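Local coordinates for protein phosphoserine aminotransferase SerC (Cytophaga hutchinsonii ATCC 33406, PDB 3FFR) that probably catalyses the pyridoxal-phosphate-dependent transfer of an amino group between phosphoserine and 2-oxoglutarate, a step of serine biosynthesis, at residues N279-S284 with Q355-K360; E313-L318 with D322-A327; K286-G291 with T335-A340; I6-G11 with P343-E348. All blocks are in the same frame, centred on the assembly; numbering follows the deposited sequence. Where two conformers were deposited one is given.

Contact 1: N279-S284 with Q355-K360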
loop_
_atom_site.group_PDB
_atom_site.type_symbol
_atom_site.label_atom_id
_atom_site.label_comp_id
_atom_site.label_asym_id
_atom_site.label_seq_id
_atom_site.Cartn_x
_atom_site.Cartn_y
_atom_site.Cartn_z
ATOM N N ASN A 279 -15.311 -5.559 -31.062
ATOM C CA ASN A 279 -14.583 -6.354 -32.047
ATOM C C ASN A 279 -15.297 -6.359 -33.397
ATOM O O ASN A 279 -14.668 -6.374 -34.445
ATOM C CB ASN A 279 -14.299 -7.760 -31.502
ATOM C CG ASN A 279 -13.271 -7.730 -30.394
ATOM O OD1 ASN A 279 -12.366 -6.879 -30.408
ATOM N ND2 ASN A 279 -13.369 -8.675 -29.437
ATOM N N THR A 280 -16.611 -6.328 -33.351
ATOM C CA THR A 280 -17.407 -6.293 -34.590
ATOM C C THR A 280 -17.083 -5.018 -35.375
ATOM O O THR A 280 -16.992 -5.017 -36.613
ATOM C CB THR A 280 -18.924 -6.386 -34.287
ATOM O OG1 THR A 280 -19.202 -7.701 -33.766
ATOM C CG2 THR A 280 -19.758 -6.172 -35.591
ATOM N N TYR A 281 -16.884 -3.944 -34.622
ATOM C CA TYR A 281 -16.551 -2.635 -35.201
ATOM C C TYR A 281 -15.145 -2.696 -35.770
ATOM O O TYR A 281 -14.897 -2.292 -36.907
ATOM C CB TYR A 281 -16.693 -1.507 -34.187
ATOM C CG TYR A 281 -15.957 -0.214 -34.541
ATOM C CD1 TYR A 281 -16.257 0.485 -35.703
ATOM C CD2 TYR A 281 -14.964 0.309 -33.686
ATOM C CE1 TYR A 281 -15.609 1.657 -36.020
ATOM C CE2 TYR A 281 -14.306 1.463 -33.996
ATOM C CZ TYR A 281 -14.628 2.139 -35.175
ATOM O OH TYR A 281 -13.979 3.321 -35.483
ATOM N N ILE A 282 -14.238 -3.310 -35.027
ATOM C CA ILE A 282 -12.851 -3.394 -35.509
ATOM C C ILE A 282 -12.816 -4.234 -36.801
ATOM O O ILE A 282 -12.011 -3.966 -37.695
ATOM C CB ILE A 282 -11.872 -3.969 -34.450
ATOM C CG1 ILE A 282 -11.815 -3.041 -33.226
ATOM C CG2 ILE A 282 -10.477 -4.145 -35.049
ATOM C CD1 ILE A 282 -11.088 -3.651 -31.995
ATOM N N GLU A 283 -13.678 -5.248 -36.907
ATOM C CA GLU A 283 -13.649 -6.098 -38.120
ATOM C C GLU A 283 -13.784 -5.316 -39.415
ATOM O O GLU A 283 -13.250 -5.737 -40.446
ATOM C CB GLU A 283 -14.744 -7.173 -38.134
ATOM C CG GLU A 283 -14.594 -8.300 -37.104
ATOM C CD GLU A 283 -13.403 -9.228 -37.292
ATOM O OE1 GLU A 283 -12.679 -9.134 -38.297
ATOM O OE2 GLU A 283 -13.187 -10.073 -36.368
ATOM N N SER A 284 -14.506 -4.205 -39.367
ATOM C CA SER A 284 -14.790 -3.445 -40.587
ATOM C C SER A 284 -14.304 -1.999 -40.574
ATOM O O SER A 284 -14.514 -1.266 -41.539
ATOM C CB SER A 284 -16.283 -3.487 -40.922
ATOM O OG SER A 284 -17.061 -2.875 -39.926
ATOM N N GLN A 355 -20.440 3.577 -31.133
ATOM C CA GLN A 355 -21.238 4.367 -32.062
ATOM C C GLN A 355 -20.527 5.658 -32.406
ATOM O O GLN A 355 -20.559 6.133 -33.552
ATOM C CB GLN A 355 -22.614 4.678 -31.485
ATOM C CG GLN A 355 -23.370 5.746 -32.256
ATOM C CD GLN A 355 -24.639 6.145 -31.534
ATOM O OE1 GLN A 355 -25.596 5.363 -31.465
ATOM N NE2 GLN A 355 -24.653 7.370 -30.978
ATOM N N THR A 356 -19.872 6.214 -31.402
ATOM C CA THR A 356 -19.182 7.487 -31.562
ATOM C C THR A 356 -17.968 7.267 -32.449
ATOM O O THR A 356 -17.691 8.049 -33.359
ATOM C CB THR A 356 -18.811 8.108 -30.205
ATOM O OG1 THR A 356 -20.009 8.312 -29.440
ATOM C CG2 THR A 356 -18.091 9.421 -30.387
ATOM N N LEU A 357 -17.265 6.165 -32.198
ATOM C CA LEU A 357 -16.085 5.846 -33.006
ATOM C C LEU A 357 -16.483 5.628 -34.471
ATOM O O LEU A 357 -15.811 6.075 -35.404
ATOM C CB LEU A 357 -15.379 4.605 -32.485
ATOM C CG LEU A 357 -14.607 4.833 -31.173
ATOM C CD1 LEU A 357 -14.082 3.497 -30.651
ATOM C CD2 LEU A 357 -13.444 5.835 -31.324
ATOM N N LYS A 358 -17.583 4.925 -34.653
ATOM C CA LYS A 358 -18.052 4.611 -36.004
ATOM C C LYS A 358 -18.388 5.849 -36.784
ATOM O O LYS A 358 -18.081 5.971 -37.983
ATOM C CB LYS A 358 -19.298 3.734 -35.954
ATOM C CG LYS A 358 -19.007 2.340 -35.456
ATOM C CD LYS A 358 -20.262 1.568 -35.102
ATOM C CE LYS A 358 -21.156 1.328 -36.289
ATOM N NZ LYS A 358 -22.295 0.465 -35.853
ATOM N N GLU A 359 -19.018 6.764 -36.075
ATOM C CA GLU A 359 -19.532 7.987 -36.679
ATOM C C GLU A 359 -18.465 9.014 -36.946
ATOM O O GLU A 359 -18.487 9.661 -37.994
ATOM C CB GLU A 359 -20.644 8.598 -35.822
ATOM C CG GLU A 359 -21.921 7.762 -35.794
ATOM C CD GLU A 359 -23.053 8.408 -34.986
ATOM O OE1 GLU A 359 -22.846 9.508 -34.439
ATOM O OE2 GLU A 359 -24.150 7.803 -34.897
ATOM N N LYS A 360 -17.507 9.120 -36.029
ATOM C CA LYS A 360 -16.487 10.170 -36.094
ATOM C C LYS A 360 -15.114 9.731 -36.588
ATOM O O LYS A 360 -14.316 10.556 -37.026
ATOM C CB LYS A 360 -16.335 10.809 -34.716
ATOM C CG LYS A 360 -17.665 11.245 -34.072
ATOM C CD LYS A 360 -18.366 12.355 -34.864
ATOM C CE LYS A 360 -17.624 13.674 -34.698
ATOM N NZ LYS A 360 -18.220 14.781 -35.548
#
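Tyr281 reaches from helix 264-284 to Leu357 and Lys358 on the C-terminal helix 347-360, and its side chain carries the whole contact. With CG anti to the backbone N (chi1 161°), CB points toward the other helix, and the phenol extends across to it. CG is only grazed, by the CG methylene of Lys358. Along one side of the ring that methylene comes close, with Tyr281 CD1 at 3.3 Å and Tyr281 CE1 at 3.5 Å from Lys358 CG; the two side chains run past each other in opposite directions, and the ammonium end of Lys358 leads away. Leu357 meets the CE2 and CZ part of the ring, and its side chain and that of the tyrosine cross at about a right angle: Tyr281 CE2 lies 3.6 Å from Leu357 CB and 3.9 Å from Leu357 CD1, while CZ rests near the same CB. At the tip, Tyr281 OH stands 3.3 Å from Leu357 O without bonding to it, and its hydrogen bond goes instead to Gly362 O at the very end of the chain. Ile361 touches the phenol as well. Leu357, in turn, leans on Ile314 and Leu318 of helix 311-318, which ties this pair of helices to a third one. Across the two helices, therefore, the grip is entirely van der Waals, with a lysine contributing its aliphatic stem rather than its charge. The one polar group of the tyrosine side chain is hydrogen-bonded to the C-terminal residue and so is satisfied outside the helix pair.

Contact 2: E313-L318 with D322-A327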
loop_
_atom_site.group_PDB
_atom_site.type_symbol
_atom_site.label_atom_id
_atom_site.label_comp_id
_atom_site.label_asym_id
_atom_site.label_seq_id
_atom_site.Cartn_x
_atom_site.Cartn_y
_atom_site.Cartn_z
ATOM N N GLU A 313 -5.406 12.199 -31.170
ATOM C CA GLU A 313 -6.426 12.764 -32.071
ATOM C C GLU A 313 -7.768 12.102 -31.830
ATOM O O GLU A 313 -8.819 12.747 -31.851
ATOM C CB GLU A 313 -6.021 12.647 -33.525
ATOM C CG GLU A 313 -4.944 13.627 -33.905
ATOM C CD GLU A 313 -5.346 15.070 -33.596
ATOM O OE1 GLU A 313 -6.525 15.428 -33.833
ATOM O OE2 GLU A 313 -4.483 15.835 -33.104
ATOM N N ILE A 314 -7.724 10.796 -31.588
ATOM C CA ILE A 314 -8.938 10.044 -31.317
ATOM C C ILE A 314 -9.574 10.575 -30.032
ATOM O O ILE A 314 -10.783 10.802 -29.955
ATOM C CB ILE A 314 -8.652 8.495 -31.210
ATOM C CG1 ILE A 314 -8.209 7.937 -32.576
ATOM C CG2 ILE A 314 -9.880 7.742 -30.697
ATOM C CD1 ILE A 314 -7.545 6.538 -32.507
ATOM N N ASN A 315 -8.749 10.744 -29.010
ATOM C CA ASN A 315 -9.242 11.200 -27.715
ATOM C C ASN A 315 -9.754 12.650 -27.771
ATOM O O ASN A 315 -10.680 13.020 -27.059
ATOM C CB ASN A 315 -8.224 10.992 -26.599
ATOM C CG ASN A 315 -8.258 9.542 -26.080
ATOM O OD1 ASN A 315 -9.347 8.952 -25.988
ATOM N ND2 ASN A 315 -7.091 8.978 -25.751
ATOM N N LYS A 316 -9.177 13.430 -28.666
ATOM C CA LYS A 316 -9.619 14.836 -28.838
ATOM C C LYS A 316 -11.043 14.833 -29.412
ATOM O O LYS A 316 -11.901 15.606 -29.012
ATOM C CB LYS A 316 -8.658 15.620 -29.738
ATOM N N ILE A 317 -11.281 13.912 -30.338
ATOM C CA ILE A 317 -12.595 13.721 -30.950
ATOM C C ILE A 317 -13.619 13.193 -29.932
ATOM O O ILE A 317 -14.788 13.612 -29.924
ATOM C CB ILE A 317 -12.518 12.765 -32.186
ATOM C CG1 ILE A 317 -11.884 13.522 -33.359
ATOM C CG2 ILE A 317 -13.912 12.237 -32.553
ATOM C CD1 ILE A 317 -11.627 12.657 -34.570
ATOM N N LEU A 318 -13.158 12.300 -29.048
ATOM C CA LEU A 318 -14.036 11.700 -28.018
ATOM C C LEU A 318 -14.337 12.612 -26.832
ATOM O O LEU A 318 -15.353 12.469 -26.135
ATOM C CB LEU A 318 -13.412 10.403 -27.470
ATOM C CG LEU A 318 -13.250 9.194 -28.387
ATOM C CD1 LEU A 318 -12.600 8.076 -27.578
ATOM C CD2 LEU A 318 -14.605 8.763 -28.958
ATOM N N ASP A 322 -17.492 13.031 -23.736
ATOM C CA ASP A 322 -17.186 12.554 -22.377
ATOM C C ASP A 322 -16.729 11.104 -22.292
ATOM O O ASP A 322 -17.226 10.301 -21.480
ATOM C CB ASP A 322 -18.388 12.750 -21.469
ATOM C CG ASP A 322 -18.446 14.156 -20.900
ATOM O OD1 ASP A 322 -17.368 14.738 -20.600
ATOM O OD2 ASP A 322 -19.574 14.641 -20.729
HETATM N N MSE A 323 -15.782 10.791 -23.158
HETATM C CA MSE A 323 -15.139 9.469 -23.176
HETATM C C MSE A 323 -13.667 9.586 -23.537
HETATM O O MSE A 323 -13.228 10.558 -24.154
HETATM C CB MSE A 323 -15.822 8.527 -24.172
HETATM C CG MSE A 323 -17.293 8.249 -23.831
HETATM SE SE MSE A 323 -18.148 7.026 -25.048
HETATM C CE MSE A 323 -18.228 8.178 -26.611
ATOM N N ALA A 324 -12.911 8.589 -23.101
ATOM C CA ALA A 324 -11.491 8.472 -23.456
ATOM C C ALA A 324 -11.083 7.006 -23.487
ATOM O O ALA A 324 -11.615 6.202 -22.738
ATOM C CB ALA A 324 -10.599 9.241 -22.472
ATOM N N VAL A 325 -10.176 6.687 -24.396
ATOM C CA VAL A 325 -9.579 5.347 -24.503
ATOM C C VAL A 325 -8.092 5.471 -24.161
ATOM O O VAL A 325 -7.524 6.558 -24.151
ATOM C CB VAL A 325 -9.761 4.725 -25.906
ATOM C CG1 VAL A 325 -11.244 4.685 -26.250
ATOM C CG2 VAL A 325 -8.967 5.469 -26.967
ATOM N N GLY A 326 -7.472 4.345 -23.870
ATOM C CA GLY A 326 -6.053 4.359 -23.616
ATOM C C GLY A 326 -5.262 4.372 -24.903
ATOM O O GLY A 326 -5.704 3.902 -25.946
ATOM N N ALA A 327 -4.080 4.963 -24.807
ATOM C CA ALA A 327 -3.078 4.864 -25.868
ATOM C C ALA A 327 -2.283 3.589 -25.681
ATOM O O ALA A 327 -2.285 2.977 -24.602
ATOM C CB ALA A 327 -2.132 6.061 -25.817
HETATM O O HOH W 1 -11.116 12.114 -24.623
#
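Asn315 and Leu318 of helix 311-318 pack on the strand that follows, 323-327. Together with strand 302-307 they form a split beta-alpha-beta unit: the two strands are parallel, with 336-340 inserted between them in the sheet. Helix and strand run almost antiparallel; the axes of the short segments pass 7.3 Å apart, with 162° between their N-to-C directions. Among the polar interactions the amide of Asn315 dominates. It takes both backbone groups of one strand residue, with Val325 N donating to Asn315 OD1 over 2.9 Å along a nearly straight path (169°), and Asn315 ND2 donating to Val325 O over 2.9 Å. That carbonyl oxygen lies close to the amide plane, so the pair of bonds fixes the rotation of the amide and satisfies both backbone polar atoms of the buried Val325. Near the connecting turn a weak hydrogen bond runs from Met323 N to Leu318 O. The apolar part belongs to Leu318 and the beta-branched Val325, whose side chains cross at about a right angle; Leu318 CD1 sits 3.9 Å from Val325 CG1. Leu318 CD2 also borders the methyl of Met323, a selenomethionine here, and both residues continue onto Thr356 of helix 347-360. The CG2 branch of Val325, held between the backbone N and the carbonyl carbon, turns to the asparagine and lies 3.6 Å from Asn315 OD1. Finally, one water spans the gap between the backbones, giving one hydrogen to Asn315 O at 2.6 Å and the other to Met323 O at 2.7 Å.

Contact 3: K286-G291 with T335-A340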
loop_
_atom_site.group_PDB
_atom_site.type_symbol
_atom_site.label_atom_id
_atom_site.label_comp_id
_atom_site.label_asym_id
_atom_site.label_seq_id
_atom_site.Cartn_x
_atom_site.Cartn_y
_atom_site.Cartn_z
ATOM N N LYS A 286 -12.165 1.345 -40.940
ATOM C CA LYS A 286 -11.201 1.838 -41.917
ATOM C C LYS A 286 -9.952 2.402 -41.220
ATOM O O LYS A 286 -8.950 2.679 -41.868
ATOM C CB LYS A 286 -11.832 2.911 -42.849
ATOM N N VAL A 287 -9.996 2.478 -39.893
ATOM C CA VAL A 287 -8.889 3.035 -39.090
ATOM C C VAL A 287 -8.232 2.011 -38.143
ATOM O O VAL A 287 -7.007 1.931 -38.027
ATOM C CB VAL A 287 -9.380 4.249 -38.306
ATOM C CG1 VAL A 287 -8.359 4.725 -37.196
ATOM C CG2 VAL A 287 -9.673 5.404 -39.335
ATOM N N PHE A 288 -9.080 1.219 -37.516
ATOM C CA PHE A 288 -8.637 0.211 -36.555
ATOM C C PHE A 288 -8.537 -1.174 -37.123
ATOM O O PHE A 288 -9.307 -1.580 -37.991
ATOM C CB PHE A 288 -9.588 0.190 -35.345
ATOM C CG PHE A 288 -9.705 1.498 -34.656
ATOM C CD1 PHE A 288 -8.629 2.047 -33.950
ATOM C CD2 PHE A 288 -10.895 2.218 -34.715
ATOM C CE1 PHE A 288 -8.761 3.302 -33.353
ATOM C CE2 PHE A 288 -11.024 3.460 -34.091
ATOM C CZ PHE A 288 -9.963 3.992 -33.421
ATOM N N SER A 289 -7.538 -1.887 -36.619
ATOM C CA SER A 289 -7.351 -3.295 -36.923
ATOM C C SER A 289 -6.909 -4.006 -35.643
ATOM O O SER A 289 -6.583 -3.354 -34.640
ATOM C CB SER A 289 -6.302 -3.477 -38.013
ATOM O OG SER A 289 -5.073 -2.860 -37.678
ATOM N N PHE A 290 -6.870 -5.335 -35.659
ATOM C CA PHE A 290 -6.498 -6.054 -34.431
ATOM C C PHE A 290 -5.020 -5.971 -34.109
ATOM O O PHE A 290 -4.174 -6.241 -34.947
ATOM C CB PHE A 290 -6.947 -7.521 -34.519
ATOM C CG PHE A 290 -8.434 -7.646 -34.595
ATOM C CD1 PHE A 290 -9.204 -7.406 -33.482
ATOM C CD2 PHE A 290 -9.064 -7.893 -35.788
ATOM C CE1 PHE A 290 -10.581 -7.435 -33.550
ATOM C CE2 PHE A 290 -10.432 -7.934 -35.849
ATOM C CZ PHE A 290 -11.186 -7.698 -34.729
ATOM N N GLY A 291 -4.715 -5.652 -32.859
ATOM C CA GLY A 291 -3.322 -5.568 -32.409
ATOM C C GLY A 291 -2.680 -6.924 -32.179
ATOM O O GLY A 291 -1.455 -7.052 -32.061
ATOM N N THR A 335 0.694 4.252 -32.163
ATOM C CA THR A 335 0.224 3.312 -33.180
ATOM C C THR A 335 -0.834 2.301 -32.767
ATOM O O THR A 335 -1.288 1.497 -33.599
ATOM C CB THR A 335 1.400 2.563 -33.755
ATOM O OG1 THR A 335 2.086 1.896 -32.693
ATOM C CG2 THR A 335 2.355 3.574 -34.457
ATOM N N GLN A 336 -1.185 2.318 -31.486
ATOM C CA GLN A 336 -2.252 1.458 -30.989
ATOM C C GLN A 336 -3.100 2.197 -29.983
ATOM O O GLN A 336 -2.665 3.169 -29.405
ATOM C CB GLN A 336 -1.698 0.194 -30.285
ATOM C CG GLN A 336 -0.808 -0.712 -31.099
ATOM C CD GLN A 336 -0.427 -1.992 -30.357
ATOM O OE1 GLN A 336 0.039 -1.952 -29.208
ATOM N NE2 GLN A 336 -0.617 -3.135 -31.020
ATOM N N ILE A 337 -4.333 1.737 -29.819
ATOM C CA ILE A 337 -5.160 2.151 -28.678
ATOM C C ILE A 337 -5.456 0.898 -27.845
ATOM O O ILE A 337 -5.328 -0.241 -28.308
ATOM C CB ILE A 337 -6.460 2.897 -29.036
ATOM C CG1 ILE A 337 -7.416 2.011 -29.860
ATOM C CG2 ILE A 337 -6.142 4.289 -29.702
ATOM C CD1 ILE A 337 -8.812 2.581 -30.009
ATOM N N ARG A 338 -5.825 1.131 -26.598
ATOM C CA ARG A 338 -6.161 0.061 -25.665
ATOM C C ARG A 338 -7.481 0.449 -25.010
ATOM O O ARG A 338 -7.582 1.491 -24.340
ATOM C CB ARG A 338 -5.053 -0.100 -24.632
ATOM C CG ARG A 338 -3.655 -0.312 -25.233
ATOM C CD ARG A 338 -2.681 -0.762 -24.148
ATOM N NE ARG A 338 -2.321 0.344 -23.252
ATOM C CZ ARG A 338 -1.803 0.193 -22.055
ATOM N NH1 ARG A 338 -1.658 -1.019 -21.526
ATOM N NH2 ARG A 338 -1.519 1.257 -21.332
ATOM N N ILE A 339 -8.493 -0.365 -25.274
ATOM C CA ILE A 339 -9.843 -0.147 -24.759
ATOM C C ILE A 339 -10.135 -1.116 -23.622
ATOM O O ILE A 339 -10.253 -2.313 -23.828
ATOM C CB ILE A 339 -10.910 -0.313 -25.867
ATOM C CG1 ILE A 339 -10.680 0.644 -27.030
ATOM C CG2 ILE A 339 -12.309 -0.097 -25.282
ATOM C CD1 ILE A 339 -11.555 0.367 -28.284
ATOM N N ALA A 340 -10.215 -0.571 -22.413
ATOM C CA ALA A 340 -10.569 -1.355 -21.240
ATOM C C ALA A 340 -12.050 -1.724 -21.345
ATOM O O ALA A 340 -12.903 -0.902 -21.717
ATOM C CB ALA A 340 -10.291 -0.589 -19.941
HETATM O O HOH W 2 -0.382 -5.830 -29.696
#
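Phe288 and Ile337 make the closest approach between these two strands: the terminal methyl, Ile337 CD1, comes to 3.4 Å from Phe288 CE1 and 3.9 Å from Phe288 CZ. The side chains cross at about a right angle, and the methyl approaches the ring obliquely, at CE1. Ile337 CG1 adds a looser touch at the same ring atom. The isoleucine can reach this far because CG1 lies between the backbone N and the carbonyl carbon (chi1 62°), with the chain extended beyond it. A second meeting point involves Gln336, whose Gln336 NE2 hangs 3.9 Å from Gly291 CA. A water completes this link, donating to Gly291 O at 2.9 Å and accepting from Gln336 NE2 at 3.0 Å. No direct hydrogen bond joins the two segments, since strand 302-307 runs between 288-290 and 336-340 in the five-stranded mixed sheet of the small C-terminal domain of this fold type I aminotransferase. The side chains thus reach across an intervening strand. That strand also positions them: Asn306 OD1 accepts a hydrogen bond from Gln336 NE2, Val304 touches the Gln336 side chain, and backbone bonds tie Ser289 to Asn306 and Gly291 to Val304. Around Phe288, a neighbour in sequence covers one face, Val287 CG1 lying 4.0 Å above the plane of the Phe288 ring over its centre. Ile314 of helix 311-318 touches both Phe288 and Ile337, while Ser285 OG holds the backbone N atoms of Val287 and Phe288 where the strand begins.

Contact 4: I6-G11 with P343-E348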
loop_
_atom_site.group_PDB
_atom_site.type_symbol
_atom_site.label_atom_id
_atom_site.label_comp_id
_atom_site.label_asym_id
_atom_site.label_seq_id
_atom_site.Cartn_x
_atom_site.Cartn_y
_atom_site.Cartn_z
ATOM N N ILE A 6 -15.879 9.392 -19.156
ATOM C CA ILE A 6 -15.833 7.946 -18.914
ATOM C C ILE A 6 -14.516 7.435 -19.494
ATOM O O ILE A 6 -14.218 7.624 -20.682
ATOM C CB ILE A 6 -17.045 7.231 -19.542
ATOM C CG1 ILE A 6 -18.341 7.877 -19.017
ATOM C CG2 ILE A 6 -16.999 5.695 -19.297
ATOM C CD1 ILE A 6 -18.470 7.888 -17.489
ATOM N N TYR A 7 -13.746 6.765 -18.637
ATOM C CA TYR A 7 -12.411 6.311 -19.001
ATOM C C TYR A 7 -12.347 4.823 -19.337
ATOM O O TYR A 7 -12.515 3.992 -18.460
ATOM C CB TYR A 7 -11.451 6.597 -17.819
ATOM C CG TYR A 7 -11.175 8.048 -17.530
ATOM C CD1 TYR A 7 -12.123 8.857 -16.917
ATOM C CD2 TYR A 7 -9.944 8.601 -17.829
ATOM C CE1 TYR A 7 -11.861 10.172 -16.644
ATOM C CE2 TYR A 7 -9.673 9.908 -17.555
ATOM C CZ TYR A 7 -10.626 10.698 -16.964
ATOM O OH TYR A 7 -10.334 12.011 -16.691
ATOM N N PHE A 8 -12.071 4.518 -20.607
ATOM C CA PHE A 8 -11.877 3.143 -21.032
ATOM C C PHE A 8 -10.381 2.858 -21.061
ATOM O O PHE A 8 -9.841 2.269 -22.003
ATOM C CB PHE A 8 -12.503 2.905 -22.413
ATOM C CG PHE A 8 -13.995 3.141 -22.445
ATOM C CD1 PHE A 8 -14.885 2.112 -22.181
ATOM C CD2 PHE A 8 -14.499 4.396 -22.749
ATOM C CE1 PHE A 8 -16.244 2.305 -22.230
ATOM C CE2 PHE A 8 -15.856 4.617 -22.793
ATOM C CZ PHE A 8 -16.746 3.561 -22.529
ATOM N N THR A 9 -9.717 3.259 -19.976
ATOM C CA THR A 9 -8.271 3.104 -19.800
ATOM C C THR A 9 -7.976 1.819 -18.974
ATOM O O THR A 9 -8.744 1.448 -18.096
ATOM C CB THR A 9 -7.670 4.333 -19.128
ATOM O OG1 THR A 9 -8.461 4.598 -17.971
ATOM C CG2 THR A 9 -7.710 5.541 -20.061
ATOM N N PRO A 10 -6.872 1.138 -19.278
ATOM C CA PRO A 10 -6.680 -0.203 -18.693
ATOM C C PRO A 10 -6.051 -0.328 -17.334
ATOM O O PRO A 10 -5.349 -1.297 -17.075
ATOM C CB PRO A 10 -5.843 -0.918 -19.756
ATOM C CG PRO A 10 -5.015 0.182 -20.331
ATOM C CD PRO A 10 -5.967 1.363 -20.417
ATOM N N GLY A 11 -6.310 0.647 -16.489
ATOM C CA GLY A 11 -5.902 0.607 -15.073
ATOM C C GLY A 11 -4.860 1.610 -14.641
ATOM O O GLY A 11 -3.777 1.675 -15.231
ATOM N N PRO A 343 -15.820 -4.665 -15.595
ATOM C CA PRO A 343 -17.213 -4.687 -15.103
ATOM C C PRO A 343 -17.803 -3.314 -14.894
ATOM O O PRO A 343 -19.021 -3.135 -15.026
ATOM C CB PRO A 343 -17.109 -5.502 -13.810
ATOM C CG PRO A 343 -15.992 -6.501 -14.145
ATOM C CD PRO A 343 -14.986 -5.666 -14.898
ATOM N N ALA A 344 -16.943 -2.345 -14.596
ATOM C CA ALA A 344 -17.374 -0.942 -14.354
ATOM C C ALA A 344 -17.943 -0.285 -15.568
ATOM O O ALA A 344 -18.674 0.713 -15.471
ATOM C CB ALA A 344 -16.220 -0.077 -13.834
ATOM N N HIS A 345 -17.577 -0.822 -16.722
ATOM C CA HIS A 345 -18.065 -0.272 -18.005
ATOM C C HIS A 345 -19.348 -0.983 -18.389
ATOM O O HIS A 345 -19.387 -2.202 -18.484
ATOM C CB HIS A 345 -17.011 -0.463 -19.107
ATOM C CG HIS A 345 -15.690 0.161 -18.777
ATOM N ND1 HIS A 345 -14.575 -0.580 -18.451
ATOM C CD2 HIS A 345 -15.315 1.462 -18.704
ATOM C CE1 HIS A 345 -13.575 0.242 -18.167
ATOM N NE2 HIS A 345 -13.997 1.485 -18.313
ATOM N N SER A 346 -20.420 -0.222 -18.555
ATOM C CA SER A 346 -21.696 -0.828 -18.922
ATOM C C SER A 346 -21.818 -1.009 -20.415
ATOM O O SER A 346 -21.115 -0.391 -21.220
ATOM C CB SER A 346 -22.870 0.030 -18.477
ATOM O OG SER A 346 -22.848 1.269 -19.179
ATOM N N LEU A 347 -22.770 -1.850 -20.749
ATOM C CA LEU A 347 -23.110 -2.128 -22.142
ATOM C C LEU A 347 -23.472 -0.823 -22.840
ATOM O O LEU A 347 -23.044 -0.559 -23.973
ATOM C CB LEU A 347 -24.271 -3.109 -22.214
ATOM C CG LEU A 347 -24.704 -3.543 -23.625
ATOM C CD1 LEU A 347 -23.553 -4.237 -24.336
ATOM C CD2 LEU A 347 -25.925 -4.464 -23.544
ATOM N N GLU A 348 -24.206 0.032 -22.134
ATOM C CA GLU A 348 -24.645 1.271 -22.780
ATOM C C GLU A 348 -23.473 2.190 -23.015
ATOM O O GLU A 348 -23.427 2.847 -24.048
ATOM C CB GLU A 348 -25.782 1.990 -22.050
ATOM C CG GLU A 348 -26.238 3.264 -22.794
ATOM C CD GLU A 348 -26.433 3.078 -24.314
ATOM O OE1 GLU A 348 -27.174 2.156 -24.750
ATOM O OE2 GLU A 348 -25.852 3.882 -25.087
#
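A side-chain-to-backbone hydrogen bond, flanked by an offset aromatic pair, joins the N-terminal edge strand 6-8 to the turn leading into helix 347-360. His345 supplies both parts. Its NE2 donates to Tyr7 O over 2.9 Å at 162°, the oxygen lying at the edge of the imidazole and near its plane, although the nitrogen is tilted 29° from the plane of the carbonyl. The second ring nitrogen, His345 ND1, is hydrogen-bonded to Phe342 N, which is consistent with ND1 accepting and the hydrogen sitting on NE2; the imidazole is thus held at both nitrogens. Next to this bond Phe8 slides past the histidine, with centroids 4.9 Å apart and planes at 21°; the rings barely overlap, and the nearest atoms are Phe8 CD1 and His345 CD2 at 3.6 Å. Phe8 continues onto Val350 and Leu353 of the helix. Immediately after His345, Ser346 is the N-cap of that helix: its side chain caps a backbone N of the first turn, and Gln349 OE1 accepts from Ser346 N in return, consistent with a capping box. Tyr7 packs on Val33 of the second subunit, and Gly11, a few residues on, touches the bound serine. An N-terminal segment that adds an outer strand to the sheet of the small domain and then runs on to the active site is in keeping with a fold type I aminotransferase.

How the contacts relate
All four contacts belong to the small domain, and their touching residues are mostly buried. Contact 1 is the most peripheral, about 27 Å from the chain centre to its own, and includes an exposed lysine; contact 4 is the most central at about 15 Å, and the only one reached by the second subunit. Contacts 2, 3 and 4 share one sheet, where Gly326 O meets Arg338 N and Ala324 O meets Phe8 N, whereas contact 1 joins two helices and shares helix 347-360 with contact 4. Chemistry shifts accordingly: direct hydrogen bonds to strand backbone in contacts 2 and 4, but mainly apolar packing in contacts 1 and 3.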